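Local coordinates for serine-rich secreted cell wall anchored (LPXTG-motif ) protein (Lactobacillus reuteri ATCC 53608, PDB 5NXK) that probably serves as a cell-wall-anchored adhesin, its beta-solenoid binding region helping the gut bacterium attach to its host, at residues G227-A239 and I259-V273. Residues are numbered along the deposited sequence; the frame is centred on the assembly and turned at random.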
loop_
_atom_site.group_PDB
_atom_site.type_symbol
_atom_site.label_atom_id
_atom_site.label_comp_id
_atom_site.label_asym_id
_atom_site.label_seq_id
_atom_site.Cartn_x
_atom_site.Cartn_y
_atom_site.Cartn_z
ATOM N N GLY A 227 -10.892 8.817 3.178
ATOM C CA GLY A 227 -12.146 8.283 2.660
ATOM C C GLY A 227 -13.275 9.305 2.690
ATOM O O GLY A 227 -13.446 10.016 3.685
ATOM N N GLY A 228 -14.048 9.384 1.607
ATOM C CA GLY A 228 -15.152 10.332 1.545
ATOM C C GLY A 228 -16.308 10.046 2.492
ATOM O O GLY A 228 -16.996 10.974 2.911
ATOM N N ARG A 229 -16.550 8.779 2.817
ATOM C CA ARG A 229 -17.630 8.428 3.756
ATOM C C ARG A 229 -17.143 7.684 5.016
ATOM O O ARG A 229 -17.731 7.839 6.080
ATOM C CB ARG A 229 -18.747 7.615 3.064
ATOM C CG ARG A 229 -18.402 6.199 2.595
ATOM C CD ARG A 229 -19.702 5.343 2.419
ATOM N NE ARG A 229 -20.109 4.712 3.686
ATOM C CZ ARG A 229 -21.234 4.980 4.354
ATOM N NH1 ARG A 229 -22.107 5.858 3.870
ATOM N NH2 ARG A 229 -21.491 4.359 5.510
ATOM N N GLU A 230 -16.113 6.847 4.900
ATOM C CA GLU A 230 -15.613 6.110 6.069
ATOM C C GLU A 230 -14.093 6.026 6.064
ATOM O O GLU A 230 -13.455 5.927 5.005
ATOM C CB GLU A 230 -16.154 4.667 6.134
ATOM C CG GLU A 230 -17.681 4.481 6.142
ATOM C CD GLU A 230 -18.092 3.000 6.103
ATOM O OE1 GLU A 230 -17.363 2.150 6.679
ATOM O OE2 GLU A 230 -19.096 2.672 5.416
ATOM N N ASN A 231 -13.525 6.036 7.265
ATOM C CA ASN A 231 -12.090 5.865 7.467
ATOM C C ASN A 231 -11.892 4.909 8.634
ATOM O O ASN A 231 -12.395 5.171 9.707
ATOM C CB ASN A 231 -11.418 7.207 7.755
ATOM C CG ASN A 231 -11.476 8.151 6.567
ATOM O OD1 ASN A 231 -10.640 8.075 5.666
ATOM N ND2 ASN A 231 -12.495 9.013 6.537
ATOM N N HIS A 232 -11.153 3.826 8.442
ATOM C CA HIS A 232 -11.022 2.826 9.504
ATOM C C HIS A 232 -9.582 2.446 9.773
ATOM O O HIS A 232 -8.796 2.315 8.844
ATOM C CB HIS A 232 -11.789 1.552 9.152
ATOM C CG HIS A 232 -13.259 1.745 9.002
ATOM N ND1 HIS A 232 -14.143 1.615 10.061
ATOM C CD2 HIS A 232 -14.024 2.007 7.915
ATOM C CE1 HIS A 232 -15.369 1.822 9.635
ATOM N NE2 HIS A 232 -15.327 2.066 8.331
ATOM N N PHE A 233 -9.237 2.277 11.046
ATOM C CA PHE A 233 -7.990 1.608 11.407
ATOM C C PHE A 233 -8.369 0.555 12.430
ATOM O O PHE A 233 -8.811 0.894 13.539
ATOM C CB PHE A 233 -6.954 2.580 11.978
ATOM C CG PHE A 233 -5.637 1.927 12.356
ATOM C CD1 PHE A 233 -5.026 1.021 11.500
ATOM C CD2 PHE A 233 -4.993 2.261 13.545
ATOM C CE1 PHE A 233 -3.809 0.432 11.827
ATOM C CE2 PHE A 233 -3.775 1.681 13.885
ATOM C CZ PHE A 233 -3.176 0.772 13.030
ATOM N N ILE A 234 -8.266 -0.709 12.035
ATOM C CA ILE A 234 -8.761 -1.805 12.850
ATOM C C ILE A 234 -7.612 -2.731 13.218
ATOM O O ILE A 234 -6.965 -3.286 12.348
ATOM C CB ILE A 234 -9.850 -2.617 12.128
ATOM C CG1 ILE A 234 -11.010 -1.712 11.729
ATOM C CG2 ILE A 234 -10.359 -3.737 13.031
ATOM C CD1 ILE A 234 -12.005 -2.389 10.821
ATOM N N VAL A 235 -7.358 -2.875 14.508
ATOM C CA VAL A 235 -6.327 -3.765 15.008
ATOM C C VAL A 235 -7.013 -4.913 15.753
ATOM O O VAL A 235 -7.630 -4.705 16.792
ATOM C CB VAL A 235 -5.362 -3.018 15.924
ATOM C CG1 VAL A 235 -4.339 -3.986 16.530
ATOM C CG2 VAL A 235 -4.694 -1.888 15.144
ATOM N N ASN A 236 -6.920 -6.121 15.208
ATOM C CA ASN A 236 -7.669 -7.255 15.736
ATOM C C ASN A 236 -7.001 -7.935 16.939
ATOM O O ASN A 236 -5.915 -7.531 17.372
ATOM C CB ASN A 236 -7.932 -8.273 14.605
ATOM C CG ASN A 236 -9.013 -7.799 13.646
ATOM O OD1 ASN A 236 -10.191 -7.963 13.932
ATOM N ND2 ASN A 236 -8.624 -7.217 12.515
ATOM N N GLU A 237 -7.668 -8.948 17.490
ATOM C CA GLU A 237 -7.185 -9.607 18.704
ATOM C C GLU A 237 -5.754 -10.092 18.596
ATOM O O GLU A 237 -5.355 -10.663 17.578
ATOM C CB GLU A 237 -8.061 -10.794 19.105
ATOM C CG GLU A 237 -9.479 -10.431 19.469
ATOM C CD GLU A 237 -10.235 -11.608 20.055
ATOM O OE1 GLU A 237 -9.716 -12.747 19.977
ATOM O OE2 GLU A 237 -11.354 -11.393 20.572
ATOM N N ASN A 238 -4.988 -9.818 19.650
ATOM C CA ASN A 238 -3.598 -10.250 19.786
ATOM C C ASN A 238 -2.647 -9.719 18.724
ATOM O O ASN A 238 -1.508 -10.161 18.638
ATOM C CB ASN A 238 -3.526 -11.779 19.827
ATOM C CG ASN A 238 -4.427 -12.371 20.907
ATOM O OD1 ASN A 238 -4.501 -11.850 22.019
ATOM N ND2 ASN A 238 -5.125 -13.449 20.579
ATOM N N ALA A 239 -3.088 -8.750 17.934
ATOM C CA ALA A 239 -2.166 -8.129 16.991
ATOM C C ALA A 239 -1.160 -7.241 17.734
ATOM O O ALA A 239 -1.436 -6.758 18.833
ATOM C CB ALA A 239 -2.917 -7.333 15.940
ATOM N N ILE A 259 -16.349 18.035 2.695
ATOM C CA ILE A 259 -16.313 16.602 2.979
ATOM C C ILE A 259 -16.782 16.304 4.398
ATOM O O ILE A 259 -16.204 16.778 5.377
ATOM C CB ILE A 259 -14.897 16.025 2.781
ATOM C CG1 ILE A 259 -14.456 16.191 1.323
ATOM C CG2 ILE A 259 -14.850 14.562 3.209
ATOM C CD1 ILE A 259 -13.002 15.773 1.046
ATOM N N PHE A 260 -17.868 15.546 4.486
ATOM C CA PHE A 260 -18.467 15.149 5.753
ATOM C C PHE A 260 -18.332 13.639 5.871
ATOM O O PHE A 260 -19.003 12.890 5.158
ATOM C CB PHE A 260 -19.918 15.595 5.825
ATOM C CG PHE A 260 -20.089 17.076 5.671
ATOM C CD1 PHE A 260 -20.194 17.647 4.412
ATOM C CD2 PHE A 260 -20.114 17.901 6.784
ATOM C CE1 PHE A 260 -20.330 19.016 4.265
ATOM C CE2 PHE A 260 -20.252 19.272 6.650
ATOM C CZ PHE A 260 -20.363 19.831 5.388
ATOM N N THR A 261 -17.391 13.202 6.702
ATOM C CA THR A 261 -16.997 11.804 6.710
ATOM C C THR A 261 -16.987 11.199 8.118
ATOM O O THR A 261 -17.414 11.828 9.087
ATOM C CB THR A 261 -15.625 11.640 6.022
ATOM O OG1 THR A 261 -15.376 10.260 5.744
ATOM C CG2 THR A 261 -14.496 12.268 6.856
ATOM N N ARG A 262 -16.560 9.946 8.208
ATOM C CA ARG A 262 -16.574 9.213 9.475
ATOM C C ARG A 262 -15.186 8.637 9.737
ATOM O O ARG A 262 -14.456 8.346 8.792
ATOM C CB ARG A 262 -17.586 8.073 9.392
ATOM C CG ARG A 262 -19.007 8.519 9.054
ATOM C CD ARG A 262 -19.888 7.299 8.835
ATOM N NE ARG A 262 -21.216 7.622 8.304
ATOM C CZ ARG A 262 -21.477 8.195 7.128
ATOM N NH1 ARG A 262 -20.496 8.545 6.287
ATOM N NH2 ARG A 262 -22.744 8.423 6.795
ATOM N N GLY A 263 -14.841 8.431 11.005
ATOM C CA GLY A 263 -13.605 7.756 11.357
ATOM C C GLY A 263 -13.891 6.763 12.469
ATOM O O GLY A 263 -14.680 7.030 13.368
ATOM N N ASN A 264 -13.264 5.599 12.390
ATOM C CA ASN A 264 -13.426 4.587 13.413
ATOM C C ASN A 264 -12.088 3.864 13.585
ATOM O O ASN A 264 -11.542 3.261 12.640
ATOM C CB ASN A 264 -14.550 3.596 13.059
ATOM C CG ASN A 264 -15.952 4.189 13.271
ATOM O OD1 ASN A 264 -16.522 4.807 12.357
ATOM N ND2 ASN A 264 -16.511 4.009 14.472
ATOM N N ILE A 265 -11.570 3.929 14.804
ATOM C CA ILE A 265 -10.359 3.225 15.158
ATOM C C ILE A 265 -10.707 2.224 16.265
ATOM O O ILE A 265 -11.304 2.579 17.280
ATOM C CB ILE A 265 -9.272 4.197 15.597
ATOM C CG1 ILE A 265 -8.984 5.194 14.457
ATOM C CG2 ILE A 265 -8.005 3.445 16.040
ATOM C CD1 ILE A 265 -7.976 6.255 14.816
ATOM N N GLU A 266 -10.372 0.961 16.040
ATOM C CA GLU A 266 -10.750 -0.090 16.973
ATOM C C GLU A 266 -9.520 -0.906 17.316
ATOM O O GLU A 266 -8.875 -1.454 16.437
ATOM C CB GLU A 266 -11.844 -0.986 16.373
ATOM C CG GLU A 266 -13.157 -0.240 16.042
ATOM C CD GLU A 266 -14.241 -1.130 15.417
ATOM O OE1 GLU A 266 -14.027 -1.641 14.294
ATOM O OE2 GLU A 266 -15.309 -1.311 16.043
ATOM N N LEU A 267 -9.200 -0.980 18.601
ATOM C CA LEU A 267 -8.028 -1.710 19.069
ATOM C C LEU A 267 -8.536 -2.856 19.936
ATOM O O LEU A 267 -8.978 -2.639 21.061
ATOM C CB LEU A 267 -7.086 -0.800 19.862
ATOM C CG LEU A 267 -6.637 0.506 19.176
ATOM C CD1 LEU A 267 -5.563 1.242 19.966
ATOM C CD2 LEU A 267 -6.143 0.239 17.766
ATOM N N ALA A 268 -8.462 -4.076 19.425
ATOM C CA ALA A 268 -9.173 -5.194 20.042
ATOM C C ALA A 268 -8.490 -5.728 21.292
ATOM O O ALA A 268 -7.297 -5.515 21.502
ATOM C CB ALA A 268 -9.341 -6.335 19.016
ATOM N N LYS A 269 -9.253 -6.436 22.122
ATOM C CA LYS A 269 -8.683 -7.082 23.310
ATOM C C LYS A 269 -7.504 -7.980 22.905
ATOM O O LYS A 269 -7.533 -8.637 21.851
ATOM C CB LYS A 269 -9.749 -7.853 24.100
ATOM C CG LYS A 269 -10.311 -9.078 23.420
ATOM C CD LYS A 269 -11.065 -9.966 24.421
ATOM C CE LYS A 269 -11.913 -11.017 23.702
ATOM N NZ LYS A 269 -13.321 -10.549 23.535
ATOM N N GLY A 270 -6.458 -7.967 23.729
ATOM C CA GLY A 270 -5.259 -8.736 23.474
ATOM C C GLY A 270 -4.255 -8.032 22.576
ATOM O O GLY A 270 -3.093 -8.419 22.533
ATOM N N SER A 271 -4.690 -7.017 21.831
ATOM C CA SER A 271 -3.744 -6.285 20.981
ATOM C C SER A 271 -2.771 -5.444 21.807
ATOM O O SER A 271 -3.063 -5.042 22.937
ATOM C CB SER A 271 -4.480 -5.392 19.972
ATOM O OG SER A 271 -5.213 -4.348 20.614
ATOM N N ASN A 272 -1.612 -5.176 21.220
ATOM C CA ASN A 272 -0.583 -4.370 21.849
ATOM C C ASN A 272 -0.122 -3.333 20.839
ATOM O O ASN A 272 0.462 -3.668 19.800
ATOM C CB ASN A 272 0.585 -5.233 22.336
ATOM C CG ASN A 272 0.231 -6.049 23.573
ATOM O OD1 ASN A 272 -0.220 -7.197 23.472
ATOM N ND2 ASN A 272 0.425 -5.456 24.743
ATOM N N VAL A 273 -0.464 -2.081 21.108
ATOM C CA VAL A 273 -0.217 -0.996 20.167
ATOM C C VAL A 273 0.720 0.027 20.810
ATOM O O VAL A 273 0.465 0.505 21.911
ATOM C CB VAL A 273 -1.545 -0.324 19.733
ATOM C CG1 VAL A 273 -1.297 0.879 18.850
ATOM C CG2 VAL A 273 -2.454 -1.329 19.018
HETATM O O HOH W 1 -18.432 13.708 1.970
HETATM O O HOH W 2 -19.646 11.667 2.964
HETATM O O HOH W 3 -15.527 5.241 9.544
HETATM O O HOH W 4 -13.207 0.511 12.401
HETATM O O HOH W 5 -2.181 -10.802 23.709
#
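F233 and V235 pack on I265 and L267 on the buried side of two adjacent parallel strands, 230-235 and 261-267, equivalent positions on successive turns of a right-handed beta-solenoid of the pectate lyase type. The strand axes lie 4.6 Å apart. V235 sets CG1 anti to its backbone N (chi1 176°), meeting V273 CG2 tip to tip, while its CG2 lies 3.7 Å from L267 CD2; V241 of strand 240-244 also touches V235 and V273, joining this sheet to the next around the corner.

Backbone bonds alternate along the ladder, F233 N to N264 O, E266 N to F233 O and V235 N to E266 O. Beyond it both segments turn together through two type II turns, 236-239 and 268-271, and N272 N donates to A239 O.

On the outer face the H232 ring runs alongside the N264 amide, planes 21° apart, with ND1 3.6 Å from N264 CB. H232 NE2 bonds E230 OE1 in the ring plane, 2.6 Å long. The R229 and R262 guanidinium groups stack, centres 4.3 Å apart; E230 OE2, gripped side-on by R229 NE and NH2, probably offsets part of the like charge brought together in the stack, and R262 NH1 donates to R229 O.

Where the strands begin, N231 ND2 donates to R262 O and to G227 O of the preceding bend, which T261 OG1 reaches from the same face at 2.8 Å, 40° above the carbonyl plane.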